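Local coordinates for protein aphrodisin (Mesocricetus auratus, PDB 1E5P) that acts as an aphrodisiac pheromone that elicits copulatory behaviour in male hamsters, and has the fold of an odorant-binding lipocalin, at residues A4-K9 against F82-I87; T71-T74 against N80-Q83. All coordinates share one frame; numbering follows the deposited sequence.

Contact 1 (A4-K9 against F82-I87); sequences AELQGK and FQPLYI
E5 and I87 mark the nearest approach of the two backbones, with their CA atoms 7.5 Å apart. No hydrogen bond joins the segments. Residues 4-6 form a short 3-10 turn, followed by the start of strand 8-17. In 82-87 the strand turns a corner at L85. L85 and Y86 both face F93 there, which makes a classic beta bulge. The corner leaves P84 and I87 both directed at the 3-10 turn.

The contact is made by side chains alone. L6 reaches over chiefly with CD2; CD1 also comes near P84 CG. L6 CD2 lies 3.9 Å from P84 CG, at the outer corner of the proline ring, and 4.0 Å from I87 CD1. L6 crosses both side chains at about a right angle. The extended end of I87 (chi2 168°) carries CD1 out to this methyl. The other branch of I87 serves E5. I87 CG2 stands anti to the backbone N and lies 4.0 Å from E5 CB. The same I87 CG2 is 3.8 Å from E5 OE1. E5 runs extended beyond CG and passes the I87 side chain at a slant, and this approach is van der Waals only. E5 is exposed, whereas L6 is buried. The contact thus passes from the exposed glutamate inward to the buried leucine.

Further cover for L6 comes from M45 and I92, while F3 packs on P84. L6 O accepts a hydrogen bond from W10 NE1, which ties the turn to the first strand. G8 and W10 form the Gly-X-Trp signature of the lipocalins. An N-terminal 3-10 turn just before this signature, packed across the closed end of the beta-barrel, is characteristic of the family. Here it rests on the end of strand 79-87.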
# COMPACT_ATOMS: atom_id res chain seq x y z
N ALA A 4 14.72 -0.16 -7.40
CA ALA A 4 14.57 -1.13 -8.49
C ALA A 4 14.14 -2.50 -7.97
O ALA A 4 13.62 -3.34 -8.72
CB ALA A 4 15.87 -1.22 -9.28
N GLU A 5 14.26 -2.72 -6.67
CA GLU A 5 13.89 -3.92 -5.96
C GLU A 5 12.37 -4.02 -5.79
O GLU A 5 11.85 -4.97 -5.20
CB GLU A 5 14.50 -3.91 -4.55
CG GLU A 5 16.01 -3.96 -4.53
CD GLU A 5 16.61 -3.42 -3.24
OE1 GLU A 5 16.23 -3.90 -2.15
OE2 GLU A 5 17.45 -2.50 -3.33
N LEU A 6 11.67 -3.02 -6.28
CA LEU A 6 10.22 -2.96 -6.19
C LEU A 6 9.54 -3.75 -7.30
O LEU A 6 8.38 -4.17 -7.14
CB LEU A 6 9.75 -1.50 -6.23
CG LEU A 6 10.16 -0.55 -5.12
CD1 LEU A 6 9.69 0.87 -5.44
CD2 LEU A 6 9.65 -0.99 -3.76
N GLN A 7 10.19 -4.00 -8.42
CA GLN A 7 9.62 -4.71 -9.56
C GLN A 7 9.22 -6.15 -9.33
O GLN A 7 9.99 -6.93 -8.76
CB GLN A 7 10.68 -4.65 -10.68
CG GLN A 7 10.39 -5.50 -11.89
CD GLN A 7 9.62 -4.80 -12.98
OE1 GLN A 7 9.96 -3.69 -13.41
NE2 GLN A 7 8.57 -5.47 -13.46
N GLY A 8 8.01 -6.55 -9.76
CA GLY A 8 7.54 -7.91 -9.67
C GLY A 8 6.11 -8.09 -9.18
O GLY A 8 5.37 -7.13 -9.04
N LYS A 9 5.71 -9.34 -9.00
CA LYS A 9 4.37 -9.69 -8.53
C LYS A 9 4.32 -9.47 -7.01
O LYS A 9 5.25 -9.77 -6.27
CB LYS A 9 4.09 -11.15 -8.84
CG LYS A 9 2.88 -11.75 -8.13
CD LYS A 9 2.79 -13.24 -8.47
CE LYS A 9 1.38 -13.62 -8.88
NZ LYS A 9 1.32 -15.06 -9.30
N PHE A 82 4.00 8.51 -1.38
CA PHE A 82 4.41 7.27 -0.74
C PHE A 82 5.88 6.95 -0.96
O PHE A 82 6.54 7.51 -1.84
CB PHE A 82 3.53 6.11 -1.23
CG PHE A 82 3.66 5.74 -2.69
CD1 PHE A 82 2.87 6.34 -3.65
CD2 PHE A 82 4.56 4.76 -3.10
CE1 PHE A 82 2.95 6.03 -4.99
CE2 PHE A 82 4.65 4.44 -4.45
CZ PHE A 82 3.85 5.05 -5.39
N GLN A 83 6.37 6.04 -0.12
CA GLN A 83 7.77 5.59 -0.34
C GLN A 83 8.00 4.34 0.46
O GLN A 83 7.34 4.10 1.46
CB GLN A 83 8.73 6.71 0.03
CG GLN A 83 8.74 7.12 1.50
CD GLN A 83 9.84 8.14 1.77
OE1 GLN A 83 11.00 7.93 1.44
NE2 GLN A 83 9.46 9.24 2.39
N PRO A 84 8.94 3.50 0.02
CA PRO A 84 9.29 2.32 0.75
C PRO A 84 9.94 2.71 2.08
O PRO A 84 10.76 3.64 2.09
CB PRO A 84 10.35 1.64 -0.13
CG PRO A 84 10.12 2.19 -1.50
CD PRO A 84 9.65 3.61 -1.29
N LEU A 85 9.58 2.05 3.16
CA LEU A 85 10.24 2.24 4.45
C LEU A 85 11.32 1.16 4.61
O LEU A 85 12.35 1.41 5.26
CB LEU A 85 9.26 2.01 5.60
CG LEU A 85 8.19 3.08 5.87
CD1 LEU A 85 7.09 2.53 6.77
CD2 LEU A 85 8.80 4.32 6.48
N TYR A 86 11.05 -0.01 4.04
CA TYR A 86 11.96 -1.15 4.19
C TYR A 86 11.64 -2.20 3.16
O TYR A 86 10.49 -2.60 2.94
CB TYR A 86 11.79 -1.72 5.62
CG TYR A 86 12.66 -2.94 5.87
CD1 TYR A 86 14.04 -2.83 5.78
CD2 TYR A 86 12.11 -4.17 6.18
CE1 TYR A 86 14.85 -3.95 6.00
CE2 TYR A 86 12.91 -5.28 6.41
CZ TYR A 86 14.28 -5.16 6.31
OH TYR A 86 15.09 -6.26 6.52
N ILE A 87 12.68 -2.71 2.47
CA ILE A 87 12.47 -3.70 1.43
C ILE A 87 13.28 -4.97 1.69
O ILE A 87 14.45 -4.85 2.08
CB ILE A 87 12.91 -3.14 0.05
CG1 ILE A 87 12.28 -1.78 -0.24
CG2 ILE A 87 12.56 -4.13 -1.05
CD1 ILE A 87 12.85 -1.02 -1.41

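Contact 2 (T71-T74 against N80-Q83); sequences TYET and NIFQ. Unlike the reference sequence in segment 71-74: E73 (reference Gln).
T74 O is gripped twice by N80. The backbone N of N80 lies 2.9 Å from T74 O. The side-chain ND2 of N80 adds a longer bond of 3.2 Å to T74 O from above the carbonyl plane. ND2 also bonds to F76 O, and N80 OD1 accepts from N98, so both ends of the amide are held. T74 N returns a bond to N80 O.

Further along, Y72 and F82 exchange a pair of backbone bonds, with both N to O distances 2.8 Å. The F82 CG sits between its backbone N and carbonyl carbon (chi1 66°), which brings the ring under Y72. Y72 CB makes a CH-pi contact over one face of the F82 ring, 3.5 Å from the ring centroid. The two rings are nearly parallel, at 15°, but slid so far apart that they barely overlap. T74 CG2 meets the F82 ring at its edge, 3.8 Å from CE1. A valine in place of F82 would probably leave Y72 CB without its aromatic face and open a gap beside T74 CG2.

M45 and I47 also pack on F82, from across the barrel. On the opposite face E73 and I81 lie side by side. This is an antiparallel beta hairpin of the lipocalin barrel, strands 72-75 and 79-87, with its aromatic side turned inward.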
# COMPACT_ATOMS: atom_id res chain seq x y z
N THR A 71 10.27 10.67 -2.61
CA THR A 71 8.92 10.10 -2.50
C THR A 71 8.33 9.94 -3.90
O THR A 71 8.77 10.56 -4.87
CB THR A 71 7.97 10.97 -1.68
OG1 THR A 71 7.70 12.22 -2.36
CG2 THR A 71 8.51 11.28 -0.29
N TYR A 72 7.29 9.11 -3.98
CA TYR A 72 6.52 8.92 -5.18
C TYR A 72 5.14 9.60 -5.00
O TYR A 72 4.60 9.54 -3.89
CB TYR A 72 6.24 7.46 -5.47
CG TYR A 72 7.46 6.65 -5.90
CD1 TYR A 72 8.27 6.08 -4.94
CD2 TYR A 72 7.76 6.52 -7.25
CE1 TYR A 72 9.41 5.36 -5.32
CE2 TYR A 72 8.88 5.79 -7.62
CZ TYR A 72 9.69 5.23 -6.67
OH TYR A 72 10.78 4.49 -7.06
N GLU A 73 4.65 10.24 -6.03
CA GLU A 73 3.33 10.83 -6.03
C GLU A 73 2.47 10.15 -7.08
O GLU A 73 2.91 9.84 -8.18
CB GLU A 73 3.38 12.34 -6.28
CG GLU A 73 4.10 13.06 -5.15
CD GLU A 73 4.06 14.57 -5.22
OE1 GLU A 73 3.45 15.12 -6.18
OE2 GLU A 73 4.64 15.17 -4.29
N THR A 74 1.22 9.87 -6.72
CA THR A 74 0.24 9.27 -7.61
C THR A 74 -1.17 9.79 -7.26
O THR A 74 -1.46 10.07 -6.11
CB THR A 74 0.25 7.73 -7.63
OG1 THR A 74 -0.50 7.30 -8.81
CG2 THR A 74 -0.41 7.15 -6.40
N ASN A 80 -1.67 11.00 -3.42
CA ASN A 80 -0.90 10.10 -2.57
C ASN A 80 0.59 10.42 -2.61
O ASN A 80 1.07 10.74 -3.72
CB ASN A 80 -1.07 8.63 -3.03
CG ASN A 80 -2.56 8.26 -2.95
OD1 ASN A 80 -3.01 7.99 -1.84
ND2 ASN A 80 -3.22 8.31 -4.10
N ILE A 81 1.24 10.35 -1.46
CA ILE A 81 2.70 10.59 -1.39
C ILE A 81 3.23 9.36 -0.67
O ILE A 81 2.91 9.14 0.51
CB ILE A 81 3.06 11.88 -0.62
CG1 ILE A 81 2.48 13.11 -1.31
CG2 ILE A 81 4.59 11.97 -0.45
CD1 ILE A 81 2.62 14.41 -0.53
N PHE A 82 4.00 8.51 -1.38
CA PHE A 82 4.41 7.27 -0.74
C PHE A 82 5.88 6.95 -0.96
O PHE A 82 6.54 7.51 -1.84
CB PHE A 82 3.53 6.11 -1.23
CG PHE A 82 3.66 5.74 -2.69
CD1 PHE A 82 2.87 6.34 -3.65
CD2 PHE A 82 4.56 4.76 -3.10
CE1 PHE A 82 2.95 6.03 -4.99
CE2 PHE A 82 4.65 4.44 -4.45
CZ PHE A 82 3.85 5.05 -5.39
N GLN A 83 6.37 6.04 -0.12
CA GLN A 83 7.77 5.59 -0.34
C GLN A 83 8.00 4.34 0.46
O GLN A 83 7.34 4.10 1.46
CB GLN A 83 8.73 6.71 0.03
CG GLN A 83 8.74 7.12 1.50
CD GLN A 83 9.84 8.14 1.77
OE1 GLN A 83 11.00 7.93 1.44
NE2 GLN A 83 9.46 9.24 2.39

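Both contacts use strand 79-87, and their segments overlap at F82 and Q83, which touch the partner segment only in contact 2. Contact 2 is mostly buried and binds that strand to its hairpin neighbour within the sheet. Backbone hydrogen bonds do most of the work there, with aromatic packing on the inner face. Contact 1 is smaller and partly buried. It joins the far end of the same strand to the N-terminal turn, through van der Waals contacts mainly between aliphatic groups, without hydrogen bonds. The two meet where L6 CD1 packs 4.1 Å from Y72 OH, which is hydrogen-bonded to C42 O. M45 touches L6, Y72 and F82, so the barrel interior is continuous between them.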